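Local coordinates for putative phophotriesterase (Proteus mirabilis, PDB 3RHG), which binds two zinc ions in an amidohydrolase-type barrel of the phosphotriesterase family and probably hydrolyses ester bonds, at residues L58-Y63 against F296-M300; F27-V33 against M69-I74. All blocks are in the same frame, centred on the assembly; numbering follows the deposited sequence. Where two conformers were deposited one is given.

Contact 1. Residues L58-Y63 against F296-M300; sequences LKYDPY and FLKQM. With BEZ (benzoic acid), chain D.
Gln299 NE2 is gripped from two directions: it donates to Leu58 O at 3.2 Å and to a water that also accepts from Lys59 NZ. The bond to Leu58 O is moderately bent, with an N-H...O angle of 152°. Leu58 O lies close to the amide plane of Gln299, yet NE2 stands above the carbonyl plane of Leu58, so neither lone pair of that oxygen is addressed. The amide oxygen, OE1, rests 3.2 Å from Pro62 CB and takes a hydrogen bond from Asn68, whose ND2 serves Pro62 O as well. With CG between backbone N and carbonyl carbon (chi1 76°) and an extended chain beyond, the Gln299 amide reaches the C-terminal end of helix 55-58, sliding past the Leu58 side chain in the opposite direction. Next to this polar end, Leu297 CD1 packs on Pro62 CB at 3.8 Å. Farther along, the Tyr63 and Phe296 side chains cross at about a right angle, and Tyr63 OH meets the edge of the Phe296 ring, 3.6 Å from CZ. Leu297 CG covers the centre of one Phe296 face. Both aromatics line the benzoic acid pocket: Phe296 CE2 approaches BEZ C5 at 3.7 Å. A buried amide, its oxygen and nitrogen both hydrogen-bonded, thus ties the two loops at one end, while at the other two aromatic rings give the benzoic acid ring a largely apolar wall.

Contact 2. Residues F27-V33 against M69-I74; sequences FNDLSGV and MDKKPI
Just beyond the first strand of the (beta/alpha)8 (TIM) barrel, residues 27-33 run nearly antiparallel to 69-74, the loop that leads into helix 74-86, and around Phe27 and Asn28 the packing is tight. The rim of the Phe27 ring meets Lys72 O in plane, 3.3 Å from CD1, while CZ touches Ile74 CG1; residues of helix 105-115 also touch this ring. Beside it the buried ammonium of Lys72 is held by three carbonyl oxygens, Asn28 O at 2.9 Å, Asn28 OD1 at 3.0 Å and Asp70 O. It stands above the planes of both Asn28 carbonyls but is tilted only 24° from that of Asp70. Bends at chi2 and chi4 (-60° and -58°) fold the lysine chain back to this spot. Leu30 N then donates to Met69 O at 2.7 Å, nearly along the C=O axis, and the doubly bent Met69 chain brings CE against Leu30 CB at 3.7 Å. Toward the solvent the contact thins to Asp29, Ser31, Asp70 and Lys71. There Asp29 OD1 and Asp70 OD1 approach to 4.0 Å, a like-charged pair whose repulsion is probably eased by the donors around them; Lys71 N makes a weak bond to Asp70 OD1. An Asx turn shapes this side: Asp29 OD1 accepts from Ser31 N above the carboxylate plane, and from Ser31 OG, 2.6 Å away, through its syn lone pair.

How the contacts relate
Contacts 1 and 2 lie side by side at the C-terminal end of the barrel strands, their centres 12 Å apart. Along the chain their segments alternate: 27-33, 58-63, 69-74, then 296-300, so loops after the first strand, 19-24, and the last, 289-291, are brought together. Helix 66-69 bridges 58-63 and 69-74. Where the contacts meet, Met69 SD packs on both Tyr63 CD1 and Leu297 CD2, and Asn28 ND2 probably bonds to Phe296 O. Since His25 and Asp294, ligands of one zinc, lie close in sequence to 27-33 and 296-300, this joined loop layer borders the metal centre and one wall of the benzoic acid pocket.

Contact 1. Residues L58-Y63 against F296-M300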
loop_
_atom_site.group_PDB
_atom_site.type_symbol
_atom_site.label_atom_id
_atom_site.label_comp_id
_atom_site.label_asym_id
_atom_site.label_seq_id
_atom_site.Cartn_x
_atom_site.Cartn_y
_atom_site.Cartn_z
ATOM N N LEU A 58 -11.132 -3.194 -0.756
ATOM C CA LEU A 58 -11.380 -1.897 -1.367
ATOM C C LEU A 58 -10.128 -1.380 -2.076
ATOM O O LEU A 58 -10.217 -0.577 -3.001
ATOM C CB LEU A 58 -11.843 -0.878 -0.320
ATOM C CG LEU A 58 -13.233 -1.139 0.277
ATOM C CD1 LEU A 58 -13.532 -0.141 1.399
ATOM C CD2 LEU A 58 -14.322 -1.103 -0.805
ATOM N N LYS A 59 -8.953 -1.830 -1.644
ATOM C CA LYS A 59 -7.700 -1.427 -2.275
ATOM C C LYS A 59 -7.525 -1.996 -3.681
ATOM O O LYS A 59 -6.599 -1.591 -4.395
ATOM C CB LYS A 59 -6.494 -1.795 -1.404
ATOM C CG LYS A 59 -6.236 -0.803 -0.279
ATOM C CD LYS A 59 -4.958 -1.134 0.485
ATOM C CE LYS A 59 -4.773 -0.188 1.666
ATOM N NZ LYS A 59 -4.815 1.250 1.268
ATOM N N TYR A 60 -8.418 -2.914 -4.074
ATOM C CA TYR A 60 -8.383 -3.542 -5.411
ATOM C C TYR A 60 -9.665 -3.328 -6.215
ATOM O O TYR A 60 -9.654 -3.426 -7.433
ATOM C CB TYR A 60 -7.923 -5.032 -5.345
ATOM C CG TYR A 60 -6.513 -5.029 -4.854
ATOM C CD1 TYR A 60 -5.445 -4.804 -5.737
ATOM C CD2 TYR A 60 -6.242 -5.064 -3.495
ATOM C CE1 TYR A 60 -4.141 -4.695 -5.268
ATOM C CE2 TYR A 60 -4.941 -4.946 -3.024
ATOM C CZ TYR A 60 -3.904 -4.757 -3.908
ATOM O OH TYR A 60 -2.624 -4.609 -3.423
ATOM N N ASP A 61 -10.765 -3.011 -5.529
ATOM C CA ASP A 61 -12.026 -2.755 -6.215
ATOM C C ASP A 61 -12.798 -1.690 -5.447
ATOM O O ASP A 61 -13.825 -1.964 -4.818
ATOM C CB ASP A 61 -12.811 -4.061 -6.354
ATOM C CG ASP A 61 -13.899 -3.980 -7.411
ATOM O OD1 ASP A 61 -14.165 -2.863 -7.909
ATOM O OD2 ASP A 61 -14.496 -5.035 -7.730
ATOM N N PRO A 62 -12.273 -0.454 -5.458
ATOM C CA PRO A 62 -12.886 0.611 -4.667
ATOM C C PRO A 62 -14.291 0.999 -5.137
ATOM O O PRO A 62 -15.140 1.379 -4.317
ATOM C CB PRO A 62 -11.930 1.799 -4.882
ATOM C CG PRO A 62 -11.215 1.487 -6.199
ATOM C CD PRO A 62 -11.040 -0.006 -6.143
ATOM N N TYR A 63 -14.530 0.908 -6.443
ATOM C CA TYR A 63 -15.720 1.511 -7.047
ATOM C C TYR A 63 -16.964 0.631 -6.995
ATOM O O TYR A 63 -18.050 1.081 -7.377
ATOM C CB TYR A 63 -15.439 1.884 -8.507
ATOM C CG TYR A 63 -14.354 2.930 -8.707
ATOM C CD1 TYR A 63 -14.113 3.922 -7.757
ATOM C CD2 TYR A 63 -13.581 2.935 -9.864
ATOM C CE1 TYR A 63 -13.132 4.888 -7.958
ATOM C CE2 TYR A 63 -12.590 3.900 -10.079
ATOM C CZ TYR A 63 -12.364 4.869 -9.126
ATOM O OH TYR A 63 -11.374 5.806 -9.353
ATOM N N PHE A 296 -11.033 11.111 -1.927
ATOM C CA PHE A 296 -12.267 11.176 -2.699
ATOM C C PHE A 296 -13.141 9.951 -2.493
ATOM O O PHE A 296 -14.205 9.846 -3.109
ATOM C CB PHE A 296 -11.987 11.412 -4.197
ATOM C CG PHE A 296 -11.592 10.167 -4.984
ATOM C CD1 PHE A 296 -12.517 9.552 -5.829
ATOM C CD2 PHE A 296 -10.286 9.651 -4.925
ATOM C CE1 PHE A 296 -12.174 8.405 -6.580
ATOM C CE2 PHE A 296 -9.912 8.511 -5.670
ATOM C CZ PHE A 296 -10.850 7.901 -6.513
ATOM N N LEU A 297 -12.682 9.053 -1.617
ATOM C CA LEU A 297 -13.357 7.802 -1.273
ATOM C C LEU A 297 -13.314 7.642 0.230
ATOM O O LEU A 297 -12.351 8.078 0.865
ATOM C CB LEU A 297 -12.638 6.608 -1.913
ATOM C CG LEU A 297 -12.597 6.518 -3.441
ATOM C CD1 LEU A 297 -11.543 5.506 -3.927
ATOM C CD2 LEU A 297 -14.013 6.184 -4.039
ATOM N N LYS A 298 -14.332 7.012 0.812
ATOM C CA LYS A 298 -14.340 6.865 2.257
ATOM C C LYS A 298 -13.159 6.022 2.733
ATOM O O LYS A 298 -12.694 6.184 3.861
ATOM C CB LYS A 298 -15.678 6.284 2.762
ATOM C CG LYS A 298 -16.878 7.208 2.544
ATOM C CD LYS A 298 -18.079 6.721 3.332
ATOM C CE LYS A 298 -19.302 7.558 3.032
ATOM N NZ LYS A 298 -20.496 7.086 3.808
ATOM N N GLN A 299 -12.689 5.099 1.890
ATOM C CA GLN A 299 -11.597 4.222 2.293
ATOM C C GLN A 299 -10.301 5.004 2.524
ATOM O O GLN A 299 -9.374 4.500 3.169
ATOM C CB GLN A 299 -11.343 3.138 1.248
ATOM C CG GLN A 299 -10.608 3.646 0.035
ATOM C CD GLN A 299 -10.568 2.588 -1.051
ATOM O OE1 GLN A 299 -11.523 2.431 -1.812
ATOM N NE2 GLN A 299 -9.465 1.845 -1.117
ATOM N N MET A 300 -10.233 6.233 2.015
ATOM C CA MET A 300 -9.016 7.014 2.197
ATOM C C MET A 300 -8.930 7.715 3.554
ATOM O O MET A 300 -7.856 8.192 3.960
ATOM C CB MET A 300 -8.847 8.023 1.068
ATOM C CG MET A 300 -8.764 7.348 -0.286
ATOM S SD MET A 300 -8.648 8.472 -1.677
ATOM C CE MET A 300 -7.047 9.279 -1.368
HETATM C C BEZ D . -8.543 8.508 -12.322
HETATM O O1 BEZ D . -8.291 9.262 -13.286
HETATM O O2 BEZ D . -9.247 7.486 -12.502
HETATM C C1 BEZ D . -8.013 8.811 -10.957
HETATM C C2 BEZ D . -7.349 10.012 -10.694
HETATM C C3 BEZ D . -6.877 10.278 -9.410
HETATM C C4 BEZ D . -7.045 9.343 -8.398
HETATM C C5 BEZ D . -7.695 8.142 -8.669
HETATM C C6 BEZ D . -8.186 7.870 -9.943
HETATM O O HOH W 1 -7.453 2.435 0.833
#

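Contact 2. Residues F27-V33 against M69-I74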
loop_
_atom_site.group_PDB
_atom_site.type_symbol
_atom_site.label_atom_id
_atom_site.label_comp_id
_atom_site.label_asym_id
_atom_site.label_seq_id
_atom_site.Cartn_x
_atom_site.Cartn_y
_atom_site.Cartn_z
ATOM N N PHE A 27 -16.546 16.967 0.122
ATOM C CA PHE A 27 -17.890 16.470 -0.175
ATOM C C PHE A 27 -17.995 16.175 -1.664
ATOM O O PHE A 27 -17.835 17.063 -2.518
ATOM C CB PHE A 27 -18.955 17.478 0.271
ATOM C CG PHE A 27 -18.874 17.806 1.740
ATOM C CD1 PHE A 27 -19.375 16.911 2.689
ATOM C CD2 PHE A 27 -18.280 18.986 2.184
ATOM C CE1 PHE A 27 -19.282 17.172 4.041
ATOM C CE2 PHE A 27 -18.182 19.258 3.544
ATOM C CZ PHE A 27 -18.680 18.351 4.477
ATOM N N ASN A 28 -18.209 14.899 -1.967
ATOM C CA ASN A 28 -18.399 14.444 -3.320
ATOM C C ASN A 28 -19.276 13.207 -3.264
ATOM O O ASN A 28 -19.422 12.588 -2.209
ATOM C CB ASN A 28 -17.054 14.180 -4.030
ATOM C CG ASN A 28 -16.278 12.996 -3.433
ATOM O OD1 ASN A 28 -16.225 12.809 -2.215
ATOM N ND2 ASN A 28 -15.679 12.195 -4.300
ATOM N N ASP A 29 -19.879 12.855 -4.387
ATOM C CA ASP A 29 -20.846 11.769 -4.397
ATOM C C ASP A 29 -20.666 11.130 -5.758
ATOM O O ASP A 29 -20.871 11.792 -6.780
ATOM C CB ASP A 29 -22.266 12.340 -4.237
ATOM C CG ASP A 29 -23.339 11.253 -4.113
ATOM O OD1 ASP A 29 -23.034 10.063 -4.336
ATOM O OD2 ASP A 29 -24.499 11.592 -3.804
ATOM N N LEU A 30 -20.237 9.872 -5.774
ATOM C CA LEU A 30 -20.067 9.134 -7.023
ATOM C C LEU A 30 -21.123 8.040 -7.151
ATOM O O LEU A 30 -20.905 7.009 -7.802
ATOM C CB LEU A 30 -18.663 8.536 -7.094
ATOM C CG LEU A 30 -17.568 9.584 -6.885
ATOM C CD1 LEU A 30 -16.212 8.926 -6.781
ATOM C CD2 LEU A 30 -17.589 10.645 -7.994
ATOM N N SER A 31 -22.272 8.273 -6.532
ATOM C CA SER A 31 -23.368 7.293 -6.498
ATOM C C SER A 31 -23.937 6.894 -7.843
ATOM O O SER A 31 -24.577 5.848 -7.953
ATOM C CB SER A 31 -24.512 7.827 -5.650
ATOM O OG SER A 31 -24.189 7.755 -4.287
ATOM N N GLY A 32 -23.730 7.721 -8.863
ATOM C CA GLY A 32 -24.289 7.434 -10.187
ATOM C C GLY A 32 -23.410 6.534 -11.041
ATOM O O GLY A 32 -23.793 6.161 -12.159
ATOM N N VAL A 33 -22.240 6.174 -10.510
ATOM C CA VAL A 33 -21.259 5.376 -11.243
ATOM C C VAL A 33 -20.658 4.226 -10.415
ATOM O O VAL A 33 -19.495 3.850 -10.610
ATOM C CB VAL A 33 -20.098 6.263 -11.789
ATOM C CG1 VAL A 33 -20.604 7.173 -12.921
ATOM C CG2 VAL A 33 -19.452 7.097 -10.648
ATOM N N MET A 69 -18.648 5.220 -2.286
ATOM C CA MET A 69 -18.949 6.138 -3.380
ATOM C C MET A 69 -20.025 7.163 -3.010
ATOM O O MET A 69 -20.338 8.047 -3.808
ATOM C CB MET A 69 -19.465 5.310 -4.582
ATOM C CG MET A 69 -18.509 4.210 -5.033
ATOM S SD MET A 69 -17.078 4.936 -5.831
ATOM C CE MET A 69 -17.690 5.019 -7.514
ATOM N N ASP A 70 -20.590 7.036 -1.807
ATOM C CA ASP A 70 -21.766 7.805 -1.409
ATOM C C ASP A 70 -21.353 9.138 -0.811
ATOM O O ASP A 70 -20.154 9.388 -0.605
ATOM C CB ASP A 70 -22.574 6.985 -0.396
ATOM C CG ASP A 70 -24.047 7.376 -0.329
ATOM O OD1 ASP A 70 -24.510 8.314 -1.022
ATOM O OD2 ASP A 70 -24.759 6.707 0.439
ATOM N N LYS A 71 -22.338 9.997 -0.550
ATOM C CA LYS A 71 -22.087 11.294 0.087
ATOM C C LYS A 71 -21.318 11.164 1.413
ATOM O O LYS A 71 -21.400 10.132 2.109
ATOM C CB LYS A 71 -23.380 12.100 0.257
ATOM C CG LYS A 71 -24.506 11.340 0.894
ATOM C CD LYS A 71 -25.859 12.059 0.714
ATOM C CE LYS A 71 -25.972 13.289 1.585
ATOM N NZ LYS A 71 -27.414 13.726 1.720
ATOM N N LYS A 72 -20.557 12.204 1.739
ATOM C CA LYS A 72 -19.666 12.183 2.892
ATOM C C LYS A 72 -20.326 12.928 4.056
ATOM O O LYS A 72 -20.567 14.131 3.963
ATOM C CB LYS A 72 -18.313 12.832 2.524
ATOM C CG LYS A 72 -17.699 12.297 1.205
ATOM C CD LYS A 72 -17.446 10.789 1.295
ATOM C CE LYS A 72 -16.827 10.214 0.012
ATOM N NZ LYS A 72 -17.685 10.462 -1.178
ATOM N N PRO A 73 -20.639 12.224 5.154
ATOM C CA PRO A 73 -21.263 12.919 6.299
ATOM C C PRO A 73 -20.345 13.981 6.900
ATOM O O PRO A 73 -19.136 13.744 7.071
ATOM C CB PRO A 73 -21.499 11.792 7.316
ATOM C CG PRO A 73 -21.538 10.536 6.481
ATOM C CD PRO A 73 -20.538 10.770 5.374
ATOM N N ILE A 74 -20.908 15.143 7.228
ATOM C CA ILE A 74 -20.102 16.222 7.790
ATOM C C ILE A 74 -19.316 15.816 9.055
ATOM O O ILE A 74 -18.182 16.250 9.232
ATOM C CB ILE A 74 -20.916 17.531 8.017
ATOM C CG1 ILE A 74 -19.958 18.683 8.361
ATOM C CG2 ILE A 74 -21.955 17.318 9.121
ATOM C CD1 ILE A 74 -20.575 20.054 8.236
HETATM O O HOH W 2 -20.651 14.518 0.075
#